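Local coordinates for protein cephalosporin acylase (Bacillus halodurans, PDB 2NLZ) that probably acts as an Ntn-hydrolase of the gamma-glutamyltranspeptidase family, hydrolysing amide bonds of cephalosporin-like or gamma-glutamyl substrates, at residues 70-82 / 419-432. The protein carries 1 engineered substitution. Residues are numbered along the deposited sequence; the frame is centred on the assembly and turned at random.
Sequences SDAFALVWTKGKL and HTIIPGFLTKNDQP
Phe73 and Leu75, alternate residues of strand 71-78, are bumps that drop into hollows of the facing segment, Phe73 between the His419/Ile421 pair and Pro423, Leu75 between Pro423 and Phe425; Trp77, next in the row, is a flat slab laid on Pro432. The pairing is a worked example of how alternate side chains of facing strands interlock: strands 71-78 and 424-428 run nearly parallel at 21°, their axes 7.4 Å apart, and meet through side chains. At one end the edge of Phe73 points into the face of His419 (ring planes 62° apart), while Phe73 CD2 rests 3.5 Å from Ile421 CG2. His419 is also held at its edge, where NE2 gives a weak, bent hydrogen bond of 2.9 Å to Asp71 OD2. Leu82 CD1 sits over one face of Phe425, 3.7 Å from Phe425 CG, and Trp77 CB abuts CZ of that ring. A chi1 of -178° swings the Trp77 indole away from its own N and sandwiches it between the type I' turn from Thr78 to Lys81 and Pro432, whose CB makes a CH-pi contact 3.6 Å from the centroid of the five-membered ring. Without the indole, as with an alanine here, Pro432 would probably lose its aromatic partner and a gap would open beneath the turn. Such face-to-face packing is consistent with the beta-sandwich core of the alpha-beta-beta-alpha Ntn-hydrolase fold, the clan of this family.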
loop_
_atom_site.group_PDB
_atom_site.type_symbol
_atom_site.label_atom_id
_atom_site.label_comp_id
_atom_site.label_asym_id
_atom_site.label_seq_id
_atom_site.Cartn_x
_atom_site.Cartn_y
_atom_site.Cartn_z
ATOM N N SER D 70 -27.457 -2.686 -31.521
ATOM C CA SER D 70 -26.803 -3.761 -30.768
ATOM C C SER D 70 -27.614 -5.034 -30.828
ATOM O O SER D 70 -28.760 -5.018 -31.266
ATOM C CB SER D 70 -26.658 -3.354 -29.300
ATOM O OG SER D 70 -25.681 -2.339 -29.132
ATOM N N ASP D 71 -27.025 -6.142 -30.397
ATOM C CA ASP D 71 -27.871 -7.228 -29.891
ATOM C C ASP D 71 -27.738 -7.362 -28.375
ATOM O O ASP D 71 -26.881 -6.708 -27.779
ATOM C CB ASP D 71 -27.773 -8.565 -30.669
ATOM C CG ASP D 71 -26.378 -8.942 -31.056
ATOM O OD1 ASP D 71 -26.250 -9.602 -32.104
ATOM O OD2 ASP D 71 -25.424 -8.599 -30.334
ATOM N N ALA D 72 -28.609 -8.170 -27.766
ATOM C CA ALA D 72 -28.720 -8.249 -26.307
ATOM C C ALA D 72 -28.888 -9.675 -25.788
ATOM O O ALA D 72 -29.183 -10.585 -26.550
ATOM C CB ALA D 72 -29.880 -7.388 -25.834
ATOM N N PHE D 73 -28.696 -9.858 -24.486
ATOM C CA PHE D 73 -28.934 -11.145 -23.819
ATOM C C PHE D 73 -29.488 -10.899 -22.418
ATOM O O PHE D 73 -29.164 -9.882 -21.780
ATOM C CB PHE D 73 -27.641 -11.953 -23.698
ATOM C CG PHE D 73 -27.236 -12.679 -24.955
ATOM C CD1 PHE D 73 -27.586 -14.000 -25.148
ATOM C CD2 PHE D 73 -26.454 -12.050 -25.925
ATOM C CE1 PHE D 73 -27.184 -14.676 -26.292
ATOM C CE2 PHE D 73 -26.053 -12.716 -27.082
ATOM C CZ PHE D 73 -26.417 -14.031 -27.262
ATOM N N ALA D 74 -30.305 -11.832 -21.925
ATOM C CA ALA D 74 -30.875 -11.689 -20.578
ATOM C C ALA D 74 -31.132 -13.000 -19.863
ATOM O O ALA D 74 -31.555 -13.983 -20.475
ATOM C CB ALA D 74 -32.147 -10.851 -20.602
ATOM N N LEU D 75 -30.837 -13.002 -18.566
ATOM C CA LEU D 75 -31.323 -14.025 -17.664
ATOM C C LEU D 75 -32.275 -13.333 -16.708
ATOM O O LEU D 75 -31.866 -12.472 -15.927
ATOM C CB LEU D 75 -30.186 -14.718 -16.910
ATOM C CG LEU D 75 -29.500 -15.896 -17.617
ATOM C CD1 LEU D 75 -28.371 -16.481 -16.791
ATOM C CD2 LEU D 75 -30.518 -16.970 -17.943
ATOM N N VAL D 76 -33.553 -13.682 -16.795
ATOM C CA VAL D 76 -34.564 -13.037 -15.960
ATOM C C VAL D 76 -35.239 -14.043 -15.028
ATOM O O VAL D 76 -35.705 -15.098 -15.460
ATOM C CB VAL D 76 -35.586 -12.204 -16.814
ATOM C CG1 VAL D 76 -35.910 -12.913 -18.105
ATOM C CG2 VAL D 76 -36.851 -11.932 -16.042
ATOM N N TRP D 77 -35.233 -13.723 -13.740
ATOM C CA TRP D 77 -35.917 -14.549 -12.751
ATOM C C TRP D 77 -37.223 -13.907 -12.377
ATOM O O TRP D 77 -37.249 -12.809 -11.825
ATOM C CB TRP D 77 -35.089 -14.716 -11.484
ATOM C CG TRP D 77 -35.732 -15.607 -10.450
ATOM C CD1 TRP D 77 -36.663 -15.249 -9.502
ATOM C CD2 TRP D 77 -35.466 -17.001 -10.237
ATOM N NE1 TRP D 77 -36.987 -16.339 -8.721
ATOM C CE2 TRP D 77 -36.265 -17.422 -9.152
ATOM C CE3 TRP D 77 -34.622 -17.936 -10.858
ATOM C CZ2 TRP D 77 -36.246 -18.730 -8.683
ATOM C CZ3 TRP D 77 -34.612 -19.234 -10.396
ATOM C CH2 TRP D 77 -35.418 -19.620 -9.322
ATOM N N THR D 78 -38.305 -14.616 -12.662
ATOM C CA THR D 78 -39.636 -14.128 -12.375
ATOM C C THR D 78 -40.555 -15.325 -12.197
ATOM O O THR D 78 -40.434 -16.317 -12.935
ATOM C CB THR D 78 -40.135 -13.170 -13.490
ATOM O OG1 THR D 78 -41.456 -12.716 -13.186
ATOM C CG2 THR D 78 -40.116 -13.849 -14.853
ATOM N N LYS D 79 -41.460 -15.216 -11.216
ATOM C CA LYS D 79 -42.401 -16.288 -10.821
ATOM C C LYS D 79 -41.672 -17.594 -10.505
ATOM O O LYS D 79 -42.030 -18.651 -11.036
ATOM C CB LYS D 79 -43.492 -16.566 -11.887
ATOM C CG LYS D 79 -43.783 -15.465 -12.927
ATOM C CD LYS D 79 -44.885 -14.502 -12.503
ATOM C CE LYS D 79 -45.185 -13.514 -13.628
ATOM N NZ LYS D 79 -46.300 -12.588 -13.290
ATOM N N GLY D 80 -40.637 -17.509 -9.669
ATOM C CA GLY D 80 -39.860 -18.682 -9.244
ATOM C C GLY D 80 -39.151 -19.511 -10.314
ATOM O O GLY D 80 -38.826 -20.677 -10.084
ATOM N N LYS D 81 -38.881 -18.903 -11.468
ATOM C CA LYS D 81 -38.304 -19.603 -12.616
ATOM C C LYS D 81 -37.276 -18.730 -13.344
ATOM O O LYS D 81 -37.494 -17.529 -13.563
ATOM C CB LYS D 81 -39.422 -20.022 -13.582
ATOM C CG LYS D 81 -39.041 -21.054 -14.645
ATOM C CD LYS D 81 -38.929 -22.465 -14.070
ATOM C CE LYS D 81 -39.417 -23.527 -15.062
ATOM N NZ LYS D 81 -38.874 -23.346 -16.443
ATOM N N LEU D 82 -36.154 -19.335 -13.718
ATOM C CA LEU D 82 -35.145 -18.611 -14.467
ATOM C C LEU D 82 -35.389 -18.757 -15.960
ATOM O O LEU D 82 -35.516 -19.873 -16.461
ATOM C CB LEU D 82 -33.740 -19.093 -14.105
ATOM C CG LEU D 82 -32.641 -18.241 -14.746
ATOM C CD1 LEU D 82 -32.439 -16.923 -14.014
ATOM C CD2 LEU D 82 -31.353 -19.003 -14.842
ATOM N N HIS D 419 -20.698 -15.571 -29.428
ATOM C CA HIS D 419 -21.020 -14.257 -28.871
ATOM C C HIS D 419 -20.325 -14.063 -27.533
ATOM O O HIS D 419 -20.357 -14.952 -26.692
ATOM C CB HIS D 419 -22.534 -14.123 -28.698
ATOM C CG HIS D 419 -23.072 -12.793 -29.117
ATOM N ND1 HIS D 419 -22.972 -11.669 -28.327
ATOM C CD2 HIS D 419 -23.716 -12.407 -30.241
ATOM C CE1 HIS D 419 -23.535 -10.647 -28.947
ATOM N NE2 HIS D 419 -23.992 -11.067 -30.112
ATOM N N THR D 420 -19.708 -12.900 -27.341
ATOM C CA THR D 420 -18.901 -12.637 -26.137
ATOM C C THR D 420 -19.696 -12.145 -24.931
ATOM O O THR D 420 -19.317 -12.385 -23.784
ATOM C CB THR D 420 -17.788 -11.614 -26.415
ATOM O OG1 THR D 420 -18.361 -10.411 -26.955
ATOM C CG2 THR D 420 -16.761 -12.206 -27.374
ATOM N N ILE D 421 -20.772 -11.422 -25.220
ATOM C CA ILE D 421 -21.729 -10.947 -24.251
ATOM C C ILE D 421 -22.351 -12.093 -23.456
ATOM O O ILE D 421 -23.004 -12.978 -24.022
ATOM C CB ILE D 421 -22.845 -10.259 -25.001
ATOM C CG1 ILE D 421 -22.470 -8.845 -25.371
ATOM C CG2 ILE D 421 -24.116 -10.184 -24.193
ATOM C CD1 ILE D 421 -23.654 -8.212 -26.058
ATOM N N ILE D 422 -22.155 -12.083 -22.144
ATOM C CA ILE D 422 -22.708 -13.131 -21.288
ATOM C C ILE D 422 -23.268 -12.622 -19.947
ATOM O O ILE D 422 -22.530 -12.151 -19.083
ATOM C CB ILE D 422 -21.695 -14.318 -21.064
ATOM C CG1 ILE D 422 -20.400 -13.861 -20.366
ATOM C CG2 ILE D 422 -21.376 -15.034 -22.393
ATOM C CD1 ILE D 422 -19.542 -15.008 -19.834
ATOM N N PRO D 423 -24.593 -12.712 -19.778
ATOM C CA PRO D 423 -25.195 -12.353 -18.507
ATOM C C PRO D 423 -25.246 -13.578 -17.607
ATOM O O PRO D 423 -25.577 -14.684 -18.059
ATOM C CB PRO D 423 -26.609 -11.939 -18.903
ATOM C CG PRO D 423 -26.920 -12.749 -20.143
ATOM C CD PRO D 423 -25.593 -13.165 -20.765
ATOM N N GLY D 424 -24.914 -13.393 -16.339
ATOM C CA GLY D 424 -24.853 -14.524 -15.428
ATOM C C GLY D 424 -25.926 -14.456 -14.374
ATOM O O GLY D 424 -26.413 -13.378 -14.043
ATOM N N PHE D 425 -26.293 -15.619 -13.846
ATOM C CA PHE D 425 -27.180 -15.677 -12.691
ATOM C C PHE D 425 -26.741 -16.727 -11.688
ATOM O O PHE D 425 -26.299 -17.809 -12.066
ATOM C CB PHE D 425 -28.617 -15.954 -13.122
ATOM C CG PHE D 425 -29.651 -15.367 -12.195
ATOM C CD1 PHE D 425 -30.220 -14.132 -12.475
ATOM C CD2 PHE D 425 -30.057 -16.049 -11.048
ATOM C CE1 PHE D 425 -31.175 -13.584 -11.628
ATOM C CE2 PHE D 425 -31.010 -15.506 -10.195
ATOM C CZ PHE D 425 -31.571 -14.272 -10.492
ATOM N N LEU D 426 -26.874 -16.394 -10.410
ATOM C CA LEU D 426 -26.529 -17.308 -9.336
ATOM C C LEU D 426 -27.752 -17.727 -8.512
ATOM O O LEU D 426 -28.633 -16.911 -8.209
ATOM C CB LEU D 426 -25.442 -16.708 -8.435
ATOM C CG LEU D 426 -24.746 -17.637 -7.421
ATOM C CD1 LEU D 426 -24.178 -18.891 -8.074
ATOM C CD2 LEU D 426 -23.650 -16.895 -6.660
ATOM N N THR D 427 -27.756 -19.003 -8.129
ATOM C CA THR D 427 -28.905 -19.681 -7.541
ATOM C C THR D 427 -28.426 -20.691 -6.487
ATOM O O THR D 427 -27.355 -21.266 -6.628
ATOM C CB THR D 427 -29.711 -20.357 -8.682
ATOM O OG1 THR D 427 -30.707 -19.445 -9.148
ATOM C CG2 THR D 427 -30.363 -21.666 -8.274
ATOM N N LYS D 428 -29.197 -20.878 -5.420
ATOM C CA LYS D 428 -28.888 -21.908 -4.422
ATOM C C LYS D 428 -30.151 -22.637 -3.963
ATOM O O LYS D 428 -31.029 -22.030 -3.341
ATOM C CB LYS D 428 -28.159 -21.298 -3.223
ATOM C CG LYS D 428 -27.713 -22.294 -2.161
ATOM C CD LYS D 428 -27.139 -21.567 -0.946
ATOM C CE LYS D 428 -26.841 -22.513 0.211
ATOM N NZ LYS D 428 -25.729 -23.448 -0.087
ATOM N N ASN D 429 -30.221 -23.938 -4.267
ATOM C CA ASN D 429 -31.355 -24.802 -3.895
ATOM C C ASN D 429 -32.688 -24.289 -4.416
ATOM O O ASN D 429 -33.646 -24.151 -3.649
ATOM C CB ASN D 429 -31.449 -25.002 -2.371
ATOM C CG ASN D 429 -30.208 -25.638 -1.780
ATOM O OD1 ASN D 429 -29.543 -26.453 -2.414
ATOM N ND2 ASN D 429 -29.893 -25.268 -0.545
ATOM N N ASP D 430 -32.734 -23.995 -5.713
ATOM C CA ASP D 430 -33.921 -23.424 -6.381
ATOM C C ASP D 430 -34.453 -22.114 -5.751
ATOM O O ASP D 430 -35.634 -21.776 -5.860
ATOM C CB ASP D 430 -35.033 -24.477 -6.556
ATOM C CG ASP D 430 -36.007 -24.126 -7.680
ATOM O OD1 ASP D 430 -35.572 -23.546 -8.700
ATOM O OD2 ASP D 430 -37.213 -24.424 -7.537
ATOM N N GLN D 431 -33.557 -21.389 -5.089
ATOM C CA GLN D 431 -33.826 -20.031 -4.641
ATOM C C GLN D 431 -32.927 -19.099 -5.457
ATOM O O GLN D 431 -31.782 -19.448 -5.767
ATOM C CB GLN D 431 -33.545 -19.880 -3.140
ATOM C CG GLN D 431 -34.456 -20.697 -2.223
ATOM C CD GLN D 431 -35.900 -20.228 -2.264
ATOM O OE1 GLN D 431 -36.178 -19.027 -2.285
ATOM N NE2 GLN D 431 -36.827 -21.177 -2.277
ATOM N N PRO D 432 -33.443 -17.914 -5.827
ATOM C CA PRO D 432 -32.598 -17.001 -6.573
ATOM C C PRO D 432 -31.696 -16.232 -5.618
ATOM O O PRO D 432 -32.158 -15.716 -4.583
ATOM C CB PRO D 432 -33.605 -16.046 -7.201
ATOM C CG PRO D 432 -34.690 -15.949 -6.192
ATOM C CD PRO D 432 -34.778 -17.338 -5.576
#